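Local coordinates for hypothetical protein Atu2648 (Agrobacterium tumefaciens str. C58, PDB 1ZCE) that is of unknown function but, as an EVE domain related to the PUA and ASCH domains, may bind nucleic acid, at residues Q96-L100 / K101-A105; M118-S121 / V122-T126. One frame throughout, in Å; residues are numbered along the deposited sequence.

Contact 1 of 2, residues Q96-L100 / K101-A105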
loop_
_atom_site.group_PDB
_atom_site.type_symbol
_atom_site.label_atom_id
_atom_site.label_comp_id
_atom_site.label_asym_id
_atom_site.label_seq_id
_atom_site.Cartn_x
_atom_site.Cartn_y
_atom_site.Cartn_z
ATOM N N GLN A 96 2.371 1.417 16.109
ATOM C CA GLN A 96 2.930 2.757 16.220
ATOM C C GLN A 96 3.224 3.224 14.800
ATOM O O GLN A 96 4.265 2.895 14.231
ATOM C CB GLN A 96 4.222 2.752 17.049
ATOM C CG GLN A 96 4.031 2.433 18.526
ATOM C CD GLN A 96 3.837 0.957 18.793
ATOM O OE1 GLN A 96 4.684 0.136 18.441
ATOM N NE2 GLN A 96 2.720 0.609 19.423
ATOM N N PRO A 97 2.295 3.984 14.199
ATOM C CA PRO A 97 2.465 4.489 12.834
ATOM C C PRO A 97 3.876 5.018 12.587
ATOM O O PRO A 97 4.421 5.767 13.397
ATOM C CB PRO A 97 1.387 5.562 12.737
ATOM C CG PRO A 97 0.276 4.954 13.546
ATOM C CD PRO A 97 1.023 4.453 14.776
ATOM N N VAL A 98 4.457 4.622 11.460
ATOM C CA VAL A 98 5.818 5.007 11.100
ATOM C C VAL A 98 5.857 6.234 10.195
ATOM O O VAL A 98 5.383 6.200 9.059
ATOM C CB VAL A 98 6.534 3.828 10.403
ATOM C CG1 VAL A 98 7.983 4.177 10.138
ATOM C CG2 VAL A 98 6.424 2.575 11.263
ATOM N N SER A 99 6.440 7.315 10.703
ATOM C CA SER A 99 6.524 8.560 9.948
ATOM C C SER A 99 7.542 8.502 8.817
ATOM O O SER A 99 8.522 7.758 8.873
ATOM C CB SER A 99 6.886 9.720 10.875
ATOM O OG SER A 99 8.230 9.608 11.310
ATOM N N LEU A 100 7.299 9.312 7.793
ATOM C CA LEU A 100 8.188 9.395 6.648
ATOM C C LEU A 100 9.553 9.869 7.133
ATOM O O LEU A 100 10.590 9.443 6.620
ATOM C CB LEU A 100 7.633 10.386 5.624
ATOM C CG LEU A 100 8.505 10.657 4.396
ATOM C CD1 LEU A 100 8.639 9.389 3.569
ATOM C CD2 LEU A 100 7.887 11.773 3.571
ATOM N N LYS A 101 9.542 10.755 8.126
ATOM C CA LYS A 101 10.777 11.287 8.687
ATOM C C LYS A 101 11.642 10.155 9.230
ATOM O O LYS A 101 12.842 10.096 8.958
ATOM C CB LYS A 101 10.462 12.283 9.803
ATOM C CG LYS A 101 11.690 12.909 10.445
ATOM C CD LYS A 101 11.293 13.976 11.452
ATOM C CE LYS A 101 12.509 14.608 12.107
ATOM N NZ LYS A 101 13.300 13.616 12.886
ATOM N N ASP A 102 11.035 9.255 9.998
ATOM C CA ASP A 102 11.783 8.138 10.555
ATOM C C ASP A 102 12.278 7.199 9.460
ATOM O O ASP A 102 13.375 6.652 9.557
ATOM C CB ASP A 102 10.936 7.367 11.572
ATOM C CG ASP A 102 10.726 8.142 12.861
ATOM O OD1 ASP A 102 11.521 9.063 13.138
ATOM O OD2 ASP A 102 9.777 7.820 13.603
ATOM N N VAL A 103 11.475 7.011 8.416
ATOM C CA VAL A 103 11.875 6.142 7.315
ATOM C C VAL A 103 13.117 6.708 6.626
ATOM O O VAL A 103 14.072 5.977 6.347
ATOM C CB VAL A 103 10.734 5.980 6.276
ATOM C CG1 VAL A 103 11.254 5.287 5.023
ATOM C CG2 VAL A 103 9.599 5.167 6.882
ATOM N N LYS A 104 13.106 8.013 6.365
ATOM C CA LYS A 104 14.232 8.670 5.709
ATOM C C LYS A 104 15.509 8.659 6.546
ATOM O O LYS A 104 16.605 8.799 6.009
ATOM C CB LYS A 104 13.862 10.114 5.347
ATOM C CG LYS A 104 12.842 10.225 4.226
ATOM C CD LYS A 104 12.612 11.671 3.826
ATOM C CE LYS A 104 11.674 11.774 2.634
ATOM N NZ LYS A 104 11.508 13.188 2.196
ATOM N N ALA A 105 15.368 8.481 7.855
ATOM C CA ALA A 105 16.521 8.458 8.751
ATOM C C ALA A 105 17.108 7.056 8.914
ATOM O O ALA A 105 18.184 6.896 9.484
ATOM C CB ALA A 105 16.127 9.016 10.114
HETATM O O HOH W 1 7.146 7.261 13.399
#

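Contact 2 of 2, residues M118-S121 / V122-T126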
loop_
_atom_site.group_PDB
_atom_site.type_symbol
_atom_site.label_atom_id
_atom_site.label_comp_id
_atom_site.label_asym_id
_atom_site.label_seq_id
_atom_site.Cartn_x
_atom_site.Cartn_y
_atom_site.Cartn_z
HETATM N N MSE A 118 8.970 9.988 -6.407
HETATM C CA MSE A 118 8.171 11.147 -6.028
HETATM C C MSE A 118 6.765 11.158 -6.623
HETATM O O MSE A 118 5.919 11.947 -6.202
HETATM C CB MSE A 118 8.890 12.436 -6.441
HETATM C CG MSE A 118 10.210 12.691 -5.728
HETATM SE SE MSE A 118 10.006 12.859 -3.810
HETATM C CE MSE A 118 10.738 11.154 -3.289
ATOM N N ARG A 119 6.508 10.282 -7.591
ATOM C CA ARG A 119 5.204 10.251 -8.248
ATOM C C ARG A 119 4.514 8.892 -8.334
ATOM O O ARG A 119 3.503 8.752 -9.021
ATOM C CB ARG A 119 5.336 10.818 -9.660
ATOM C CG ARG A 119 5.691 12.291 -9.711
ATOM C CD ARG A 119 5.959 12.748 -11.136
ATOM N NE ARG A 119 5.040 12.133 -12.092
ATOM C CZ ARG A 119 5.352 11.093 -12.860
ATOM N NH1 ARG A 119 4.455 10.591 -13.700
ATOM N NH2 ARG A 119 6.566 10.564 -12.799
ATOM N N LEU A 120 5.049 7.896 -7.643
ATOM C CA LEU A 120 4.463 6.563 -7.680
ATOM C C LEU A 120 3.508 6.360 -6.503
ATOM O O LEU A 120 3.938 6.361 -5.349
ATOM C CB LEU A 120 5.577 5.526 -7.644
ATOM C CG LEU A 120 5.124 4.110 -7.978
ATOM C CD1 LEU A 120 4.600 4.061 -9.409
ATOM C CD2 LEU A 120 6.292 3.155 -7.809
ATOM N N SER A 121 2.222 6.168 -6.794
ATOM C CA SER A 121 1.210 5.999 -5.746
ATOM C C SER A 121 1.057 4.567 -5.242
ATOM O O SER A 121 0.505 4.345 -4.163
ATOM C CB SER A 121 -0.150 6.515 -6.231
ATOM O OG SER A 121 -0.702 5.657 -7.215
ATOM N N VAL A 122 1.520 3.603 -6.032
ATOM C CA VAL A 122 1.470 2.187 -5.662
ATOM C C VAL A 122 2.888 1.711 -5.936
ATOM O O VAL A 122 3.360 1.739 -7.080
ATOM C CB VAL A 122 0.454 1.419 -6.516
ATOM C CG1 VAL A 122 0.396 -0.032 -6.060
ATOM C CG2 VAL A 122 -0.911 2.066 -6.399
ATOM N N GLN A 123 3.560 1.268 -4.879
ATOM C CA GLN A 123 4.967 0.908 -4.972
ATOM C C GLN A 123 5.386 -0.450 -4.445
ATOM O O GLN A 123 4.686 -1.075 -3.650
ATOM C CB GLN A 123 5.792 1.948 -4.196
ATOM C CG GLN A 123 5.380 3.397 -4.403
ATOM C CD GLN A 123 6.032 4.350 -3.412
ATOM O OE1 GLN A 123 6.032 5.562 -3.621
ATOM N NE2 GLN A 123 6.577 3.809 -2.324
ATOM N N PRO A 124 6.550 -0.931 -4.899
ATOM C CA PRO A 124 7.029 -2.219 -4.409
ATOM C C PRO A 124 7.739 -1.916 -3.083
ATOM O O PRO A 124 8.151 -0.779 -2.823
ATOM C CB PRO A 124 8.007 -2.667 -5.493
ATOM C CG PRO A 124 8.564 -1.378 -5.981
ATOM C CD PRO A 124 7.354 -0.465 -6.044
ATOM N N VAL A 125 7.855 -2.939 -2.249
ATOM C CA VAL A 125 8.532 -2.840 -0.964
ATOM C C VAL A 125 9.292 -4.152 -0.854
ATOM O O VAL A 125 8.694 -5.215 -0.999
ATOM C CB VAL A 125 7.521 -2.739 0.215
ATOM C CG1 VAL A 125 8.265 -2.765 1.546
ATOM C CG2 VAL A 125 6.695 -1.460 0.109
ATOM N N THR A 126 10.602 -4.103 -0.634
ATOM C CA THR A 126 11.350 -5.349 -0.513
ATOM C C THR A 126 10.943 -6.023 0.793
ATOM O O THR A 126 10.412 -5.373 1.698
ATOM C CB THR A 126 12.872 -5.120 -0.481
ATOM O OG1 THR A 126 13.235 -4.489 0.752
ATOM C CG2 THR A 126 13.306 -4.256 -1.654
#

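Contact 1 of 2, residues Q96-L100 / K101-A105
Ser99 and Asp102 face each other where strand 84-99 gives way to helix 100-105, and between them they serve two backbone amides at the helix start, Asp102 N directly and Ser99 N through a water. The amide of Asp102 is too early in the helix for an ordinary i to i-4 bond; it donates instead to the hydroxyl, Asp102 N lying 3.1 Å from Ser99 OG with the N-H pointing at the oxygen at 160°. A chi1 of 70° makes this possible by placing OG between the backbone N and the carbonyl carbon of Ser99, over the opening turn. The serine carbonyl serves the next amide, Val103 N to Ser99 O at 3.1 Å, and the helical series proper continues with Lys104 N to Leu100 O at 2.9 Å.

The return half of the exchange passes through a water. Ser99 N donates to it at 2.8 Å, and the same water lies 2.7 Å from Asp102 OD2, which the carboxylate reaches by swinging back toward the strand. Pro97 O is a further acceptor, 3.1 Å from that water, which has more acceptors nearby than protons to give.

Apolar contacts accompany the polar ones. Val98 CG1 meets Val103 CG2 at 3.8 Å, the two side chains crossing at about a right angle, and Val98 continues onto Val133 and Met136 of helix 127-136. Away from this pair, the extended Lys104 chain carries its CE to 3.8 Å from Leu100 CG, so that aliphatic lysine carbon rests against the leucine branch, while Leu100 also packs on Leu114. With the serine-to-Asp102 bond direct and the reciprocal one relayed by solvent, the arrangement is a serine N-cap resembling a capping box opened by one water.

Contact 2 of 2, residues M118-S121 / V122-T126
Between Leu120 and Gln123 the backbone bends at Ser121, whose psi of -19° interrupts an otherwise extended course before strand 122-125 begins. That strand is the outermost on its side of the mixed sheet of this PUA-related EVE domain, and runs antiparallel to strand 4-9, with Ser121, Gln123 and Val125 bonded through their backbones to Lys8, Leu6 and Tyr4.

The bend brings the side chains of Leu120 and Gln123 together, and they slide past each other in opposite directions. Leu120 holds its CG anti to the backbone N (chi1 -167°), which sends the isobutyl group forward along the chain. Its CD2 reaches Gln123 CG at 3.5 Å and more loosely Pro124 CD at 4.2 Å. Packing is close at the carbonyl of Val122, where Leu120 CG comes to 3.1 Å from Val122 O. Ala37 and Asn40 of helix 35-42 meet this leucine as well, so it joins the strand's entrance to that helix.

The amide of Val122 is buried without a partner in the model: Ser121 OG approaches Val122 N to 3.2 Å, but at an angle too poor for a hydrogen bond.

In the fold
Contact 1 comes first along the chain and contact 2 follows after helix 113-116. Their centres are 16 Å apart and their nearest atoms about 6 Å, so they do not touch. Helix 113-116 relates them in space: its Leu114 receives Leu100 from contact 1 and Gln123 from contact 2. Helix 127-136 is a second connection, since it starts just after Thr126, its N-cap residue, and later meets Val98 and Asp102 through Met136. Both contacts reach the same mixed sheet, contact 1 at the end of strand 84-99 and contact 2 on strand 122-125. Contact 1 is the more peripheral, about 15 Å from the chain centre to its own, against about 8 Å for contact 2.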